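Local structure of glycosyl hydrolase, family 8 (Clostridium perfringens, 3REN) at residues A112-L117 with T170-D175; L174-M179 with K195-I200. The protein probably acts as an alpha-amylase, hydrolysing alpha-linked glucans, and has an (alpha/alpha)6-barrel fold related to glycoside hydrolase family 8. All coordinates share one frame; numbering follows the deposited sequence. Where two conformers were deposited one is given.

Overall arrangement
Interactions 1 and 2 meet at the start of helix 176-185, sharing Leu-174 and Asp-175, and their centres lie about 9 Å apart. In interaction 1 the loop 170-175 leans on the first turn of helix 113-130; in interaction 2 the continuation of the same chain packs against helix 188-201. Leu-174 and Asp-175 direct their side chains to different neighbours, Leu-174 to helix 188-201 and Asp-175 to helix 113-130. The two contacts also touch directly: Leu-117 O lies 3.2 Å from Thr-178 OG1, probably hydrogen-bonded, and Leu-171 CG packs 3.6 Å from Ile-200 CD1. Together they join three helices of the (alpha/alpha)6 barrel.

Interaction 1: residues A112-L117 with T170-D175; sequences ATIDEL and TLCYLD
Ala-112, the N-cap residue of helix 113-130, sets its CB 3.8 Å from the phenol oxygen OH of Tyr-173, approaching the ring obliquely. Thr-113 comes to the ring edge, near its plane, with CB by CD2, while its OG1 is engaged elsewhere, hydrogen-bonded to Val-157 O of strand 155-160. Ile-114 makes the central contact. Its CG2 sits over the middle of the Tyr-173 ring in a CH-pi contact, 3.6 Å from the centroid and 14° off the ring normal. With CG1 anti to the backbone N (chi1 -172°), CG2 falls between that N and the carbonyl carbon, over the ring, while CG1 and CD1 pass the CD1 side of the ring and Ile-114 CD1 comes 3.8 Å from Cys-172 O. Cys-172 SG lies in the ring plane, at its edge. The short 3-10 turn 171-173 thus rests against the first turn of a barrel helix of the (alpha/alpha)6 fold, just ahead of the next helix, 176-185. The carbonyl of Ile-114 is bridged to Asp-175 by a water, which donates to Ile-114 O at 3.1 Å and to Asp-175 OD2 at 2.6 Å. One turn beyond Thr-113, Leu-117 places CD1 3.4 Å from Tyr-173 O and 3.9 Å from Asp-175 CB; Leu-117 and Asp-175 lie alongside one another, pointing opposite ways. Asp-175 has CG anti to its own backbone N (chi1 -168°), which carries the carboxylate toward the helix; OD2, besides the water, has a weak hydrogen bond with Thr-178 OG1, whose single proton must be shared with Leu-117 O or serve one acceptor fully.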
loop_
_atom_site.group_PDB
_atom_site.type_symbol
_atom_site.label_atom_id
_atom_site.label_comp_id
_atom_site.label_asym_id
_atom_site.label_seq_id
_atom_site.Cartn_x
_atom_site.Cartn_y
_atom_site.Cartn_z
ATOM N N ALA A 112 12.863 -2.007 -1.856
ATOM C CA ALA A 112 11.797 -2.424 -2.787
ATOM C C ALA A 112 11.239 -1.157 -3.452
ATOM O O ALA A 112 10.864 -0.229 -2.757
ATOM C CB ALA A 112 10.677 -3.124 -2.000
ATOM N N THR A 113 11.154 -1.133 -4.781
ATOM C CA THR A 113 10.678 0.014 -5.544
ATOM C C THR A 113 9.340 0.580 -5.037
ATOM O O THR A 113 9.137 1.810 -4.980
ATOM C CB THR A 113 10.631 -0.374 -7.020
ATOM O OG1 THR A 113 11.976 -0.533 -7.498
ATOM C CG2 THR A 113 9.932 0.668 -7.892
ATOM N N ILE A 114 8.427 -0.313 -4.649
ATOM C CA ILE A 114 7.112 0.141 -4.218
ATOM C C ILE A 114 7.221 1.015 -2.968
ATOM O O ILE A 114 6.495 1.999 -2.851
ATOM C CB ILE A 114 6.143 -1.065 -3.996
ATOM C CG1 ILE A 114 4.706 -0.565 -3.744
ATOM C CG2 ILE A 114 6.680 -1.964 -2.850
ATOM C CD1 ILE A 114 3.607 -1.673 -3.500
ATOM N N ASP A 115 8.114 0.670 -2.031
ATOM C CA ASP A 115 8.276 1.494 -0.842
ATOM C C ASP A 115 8.872 2.871 -1.189
ATOM O O ASP A 115 8.493 3.882 -0.573
ATOM C CB ASP A 115 9.199 0.870 0.203
ATOM C CG ASP A 115 8.760 -0.486 0.670
ATOM O OD1 ASP A 115 7.545 -0.773 0.717
ATOM O OD2 ASP A 115 9.672 -1.260 1.042
ATOM N N GLU A 116 9.817 2.899 -2.128
ATOM C CA GLU A 116 10.452 4.146 -2.543
ATOM C C GLU A 116 9.399 5.039 -3.169
ATOM O O GLU A 116 9.307 6.209 -2.840
ATOM C CB GLU A 116 11.583 3.908 -3.567
ATOM C CG GLU A 116 12.540 2.777 -3.190
ATOM C CD GLU A 116 13.196 3.066 -1.854
ATOM O OE1 GLU A 116 13.465 4.270 -1.589
ATOM O OE2 GLU A 116 13.442 2.120 -1.079
ATOM N N LEU A 117 8.584 4.467 -4.060
ATOM C CA LEU A 117 7.596 5.258 -4.766
ATOM C C LEU A 117 6.488 5.753 -3.807
ATOM O O LEU A 117 5.974 6.834 -4.016
ATOM C CB LEU A 117 6.993 4.485 -5.952
ATOM C CG LEU A 117 7.935 4.287 -7.154
ATOM C CD1 LEU A 117 7.397 3.212 -8.111
ATOM C CD2 LEU A 117 8.121 5.580 -7.889
ATOM N N THR A 170 6.748 -6.472 -10.315
ATOM C CA THR A 170 5.414 -6.792 -9.816
ATOM C C THR A 170 4.528 -5.644 -10.254
ATOM O O THR A 170 4.911 -4.491 -10.127
ATOM C CB THR A 170 5.527 -6.986 -8.316
ATOM O OG1 THR A 170 6.516 -7.999 -8.127
ATOM C CG2 THR A 170 4.226 -7.438 -7.666
ATOM N N LEU A 171 3.370 -5.934 -10.828
ATOM C CA LEU A 171 2.550 -4.869 -11.374
ATOM C C LEU A 171 2.053 -3.863 -10.333
ATOM O O LEU A 171 1.954 -2.676 -10.654
ATOM C CB LEU A 171 1.367 -5.408 -12.209
ATOM C CG LEU A 171 1.655 -5.610 -13.707
ATOM C CD1 LEU A 171 2.669 -6.778 -13.848
ATOM C CD2 LEU A 171 0.386 -5.919 -14.500
ATOM N N CYS A 172 1.764 -4.323 -9.111
ATOM C CA CYS A 172 1.345 -3.397 -8.033
ATOM C C CYS A 172 2.450 -2.386 -7.617
ATOM O O CYS A 172 2.133 -1.381 -6.982
ATOM C CB CYS A 172 0.825 -4.144 -6.793
ATOM S SG CYS A 172 2.032 -5.101 -5.907
ATOM N N TYR A 173 3.710 -2.680 -7.944
ATOM C CA TYR A 173 4.838 -1.735 -7.740
ATOM C C TYR A 173 4.797 -0.555 -8.713
ATOM O O TYR A 173 5.475 0.453 -8.486
ATOM C CB TYR A 173 6.179 -2.422 -7.965
ATOM C CG TYR A 173 6.706 -3.248 -6.806
ATOM C CD1 TYR A 173 5.879 -4.099 -6.086
ATOM C CD2 TYR A 173 8.059 -3.205 -6.471
ATOM C CE1 TYR A 173 6.391 -4.862 -5.052
ATOM C CE2 TYR A 173 8.571 -3.960 -5.450
ATOM C CZ TYR A 173 7.735 -4.780 -4.747
ATOM O OH TYR A 173 8.251 -5.551 -3.725
ATOM N N LEU A 174 4.059 -0.685 -9.807
ATOM C CA LEU A 174 4.033 0.373 -10.831
ATOM C C LEU A 174 3.052 1.473 -10.432
ATOM O O LEU A 174 1.881 1.498 -10.883
ATOM C CB LEU A 174 3.733 -0.189 -12.228
ATOM C CG LEU A 174 4.768 -1.229 -12.665
ATOM C CD1 LEU A 174 4.242 -1.933 -13.881
ATOM C CD2 LEU A 174 6.140 -0.590 -12.921
ATOM N N ASP A 175 3.555 2.367 -9.561
ATOM C CA ASP A 175 2.775 3.408 -8.915
ATOM C C ASP A 175 2.591 4.566 -9.907
ATOM O O ASP A 175 3.286 5.570 -9.852
ATOM C CB ASP A 175 3.577 3.867 -7.703
ATOM C CG ASP A 175 2.802 4.747 -6.750
ATOM O OD1 ASP A 175 1.787 5.364 -7.136
ATOM O OD2 ASP A 175 3.251 4.841 -5.575
HETATM O O HOH W 1 3.858 2.634 -4.297
#

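Interaction 2: residues L174-M179 with K195-I200. With EDO (1,2-ethanediol), chain K.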
loop_
_atom_site.group_PDB
_atom_site.type_symbol
_atom_site.label_atom_id
_atom_site.label_comp_id
_atom_site.label_asym_id
_atom_site.label_seq_id
_atom_site.Cartn_x
_atom_site.Cartn_y
_atom_site.Cartn_z
ATOM N N LEU A 174 4.059 -0.685 -9.807
ATOM C CA LEU A 174 4.033 0.373 -10.831
ATOM C C LEU A 174 3.052 1.473 -10.432
ATOM O O LEU A 174 1.881 1.498 -10.883
ATOM C CB LEU A 174 3.733 -0.189 -12.228
ATOM C CG LEU A 174 4.768 -1.229 -12.665
ATOM C CD1 LEU A 174 4.242 -1.933 -13.881
ATOM C CD2 LEU A 174 6.140 -0.590 -12.921
ATOM N N ASP A 175 3.555 2.367 -9.561
ATOM C CA ASP A 175 2.775 3.408 -8.915
ATOM C C ASP A 175 2.591 4.566 -9.907
ATOM O O ASP A 175 3.286 5.570 -9.852
ATOM C CB ASP A 175 3.577 3.867 -7.703
ATOM C CG ASP A 175 2.802 4.747 -6.750
ATOM O OD1 ASP A 175 1.787 5.364 -7.136
ATOM O OD2 ASP A 175 3.251 4.841 -5.575
ATOM N N LEU A 176 1.609 4.424 -10.749
ATOM C CA LEU A 176 1.332 5.377 -11.774
ATOM C C LEU A 176 1.112 6.788 -11.223
ATOM O O LEU A 176 1.604 7.688 -11.801
ATOM C CB LEU A 176 0.103 4.969 -12.577
ATOM C CG LEU A 176 0.277 4.138 -13.836
ATOM C CD1 LEU A 176 1.510 3.431 -13.952
ATOM C CD2 LEU A 176 -0.906 3.469 -14.454
ATOM N N PRO A 177 0.399 6.957 -10.119
ATOM C CA PRO A 177 0.181 8.314 -9.606
ATOM C C PRO A 177 1.484 9.010 -9.229
ATOM O O PRO A 177 1.632 10.194 -9.512
ATOM C CB PRO A 177 -0.707 8.107 -8.350
ATOM C CG PRO A 177 -1.391 6.814 -8.649
ATOM C CD PRO A 177 -0.349 5.968 -9.334
ATOM N N THR A 178 2.408 8.289 -8.604
ATOM C CA THR A 178 3.697 8.864 -8.253
ATOM C C THR A 178 4.462 9.227 -9.544
ATOM O O THR A 178 5.056 10.300 -9.637
ATOM C CB THR A 178 4.502 7.873 -7.392
ATOM O OG1 THR A 178 3.747 7.532 -6.208
ATOM C CG2 THR A 178 5.834 8.473 -6.994
HETATM N N MSE A 179 4.442 8.347 -10.544
HETATM C CA MSE A 179 5.168 8.618 -11.796
HETATM C C MSE A 179 4.594 9.842 -12.531
HETATM O O MSE A 179 5.327 10.595 -13.167
HETATM C CB MSE A 179 5.217 7.392 -12.726
HETATM C CG MSE A 179 6.037 6.248 -12.151
HETATM SE SE MSE A 179 5.578 4.636 -13.137
HETATM C CE MSE A 179 6.569 3.287 -12.163
ATOM N N LYS A 195 5.852 3.354 -20.202
ATOM C CA LYS A 195 6.227 1.939 -20.149
ATOM C C LYS A 195 5.475 1.153 -19.059
ATOM O O LYS A 195 4.918 0.078 -19.332
ATOM C CB LYS A 195 7.735 1.765 -20.026
ATOM C CG LYS A 195 8.215 0.294 -19.888
ATOM C CD LYS A 195 7.934 -0.551 -21.156
ATOM C CE LYS A 195 8.629 -1.911 -21.078
ATOM N NZ LYS A 195 8.095 -2.901 -22.067
ATOM N N SER A 196 5.463 1.695 -17.844
ATOM C CA SER A 196 4.681 1.166 -16.719
ATOM C C SER A 196 3.211 0.935 -17.079
ATOM O O SER A 196 2.664 -0.166 -16.868
ATOM C CB SER A 196 4.777 2.135 -15.527
ATOM O OG SER A 196 6.137 2.238 -15.124
ATOM N N ASN A 197 2.582 1.954 -17.653
ATOM C CA ASN A 197 1.195 1.847 -18.001
ATOM C C ASN A 197 0.977 0.758 -19.083
ATOM O O ASN A 197 -0.009 -0.004 -19.039
ATOM C CB ASN A 197 0.638 3.202 -18.458
ATOM C CG ASN A 197 -0.875 3.191 -18.545
ATOM O OD1 ASN A 197 -1.570 2.770 -17.594
ATOM N ND2 ASN A 197 -1.404 3.619 -19.700
ATOM N N SER A 198 1.932 0.665 -20.007
ATOM C CA SER A 198 1.885 -0.361 -21.056
ATOM C C SER A 198 2.002 -1.760 -20.459
ATOM O O SER A 198 1.298 -2.657 -20.876
ATOM C CB SER A 198 2.939 -0.097 -22.132
ATOM O OG SER A 198 3.174 -1.260 -22.906
ATOM N N ILE A 199 2.860 -1.926 -19.455
ATOM C CA ILE A 199 2.974 -3.186 -18.721
ATOM C C ILE A 199 1.622 -3.555 -18.075
ATOM O O ILE A 199 1.148 -4.691 -18.208
ATOM C CB ILE A 199 4.121 -3.135 -17.671
ATOM C CG1 ILE A 199 5.474 -2.985 -18.361
ATOM C CG2 ILE A 199 4.158 -4.356 -16.832
ATOM C CD1 ILE A 199 6.693 -2.776 -17.402
ATOM N N ILE A 200 0.990 -2.592 -17.393
ATOM C CA ILE A 200 -0.315 -2.809 -16.776
ATOM C C ILE A 200 -1.327 -3.197 -17.841
ATOM O O ILE A 200 -2.006 -4.233 -17.745
ATOM C CB ILE A 200 -0.848 -1.530 -16.048
ATOM C CG1 ILE A 200 0.099 -1.080 -14.938
ATOM C CG2 ILE A 200 -2.255 -1.767 -15.511
ATOM C CD1 ILE A 200 0.551 -2.180 -14.065
HETATM C C1 EDO K . 5.330 -4.245 -22.044
HETATM O O1 EDO K . 4.809 -2.935 -22.272
HETATM C C2 EDO K . 4.197 -5.259 -21.959
HETATM O O2 EDO K . 3.980 -5.720 -23.289
#
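Leu-174, just ahead of helix 176-185, packs on Ser-196 of helix 188-201; these are two consecutive helices of the (alpha/alpha)6 barrel. The Leu-174 side chain divides its branches: CD1 packs 3.7 Å from Ile-200 CD1 and 3.8 Å from Ile-199 CG2, whereas CD2 meets Ser-196 OG at 3.6 Å. Leu-176 lies roughly perpendicular to the Asn-197 side chain and beside Ser-196 CB, but its torsions are strained and its CG is flattened, so the exact places of its methyl groups are doubtful. From one turn further on, the selenomethionine Met-179, extended beyond CG, brings SE 3.2 Å from Ser-196 OG. That hydroxyl is satisfied within its own helix by Ile-192 O, so a polar group is accommodated among apolar neighbours. Outward from this layer, Arg-241 of helix 231-243 hydrogen-bonds Asn-197 OD1 through NH1, and Trp-189 and Tyr-193 pack on Met-179. A 1,2-ethanediol, probably from the crystallisation liquor, sits at Ser-198, its O1 a very short 2.4 Å from OG. At the beginning of helix 176-185, Asp-175 acts as N-cap: its OD1 accepts a weak but fairly straight capping bond from Thr-178 N, 3.3 Å long with an N-H...O angle of 162°.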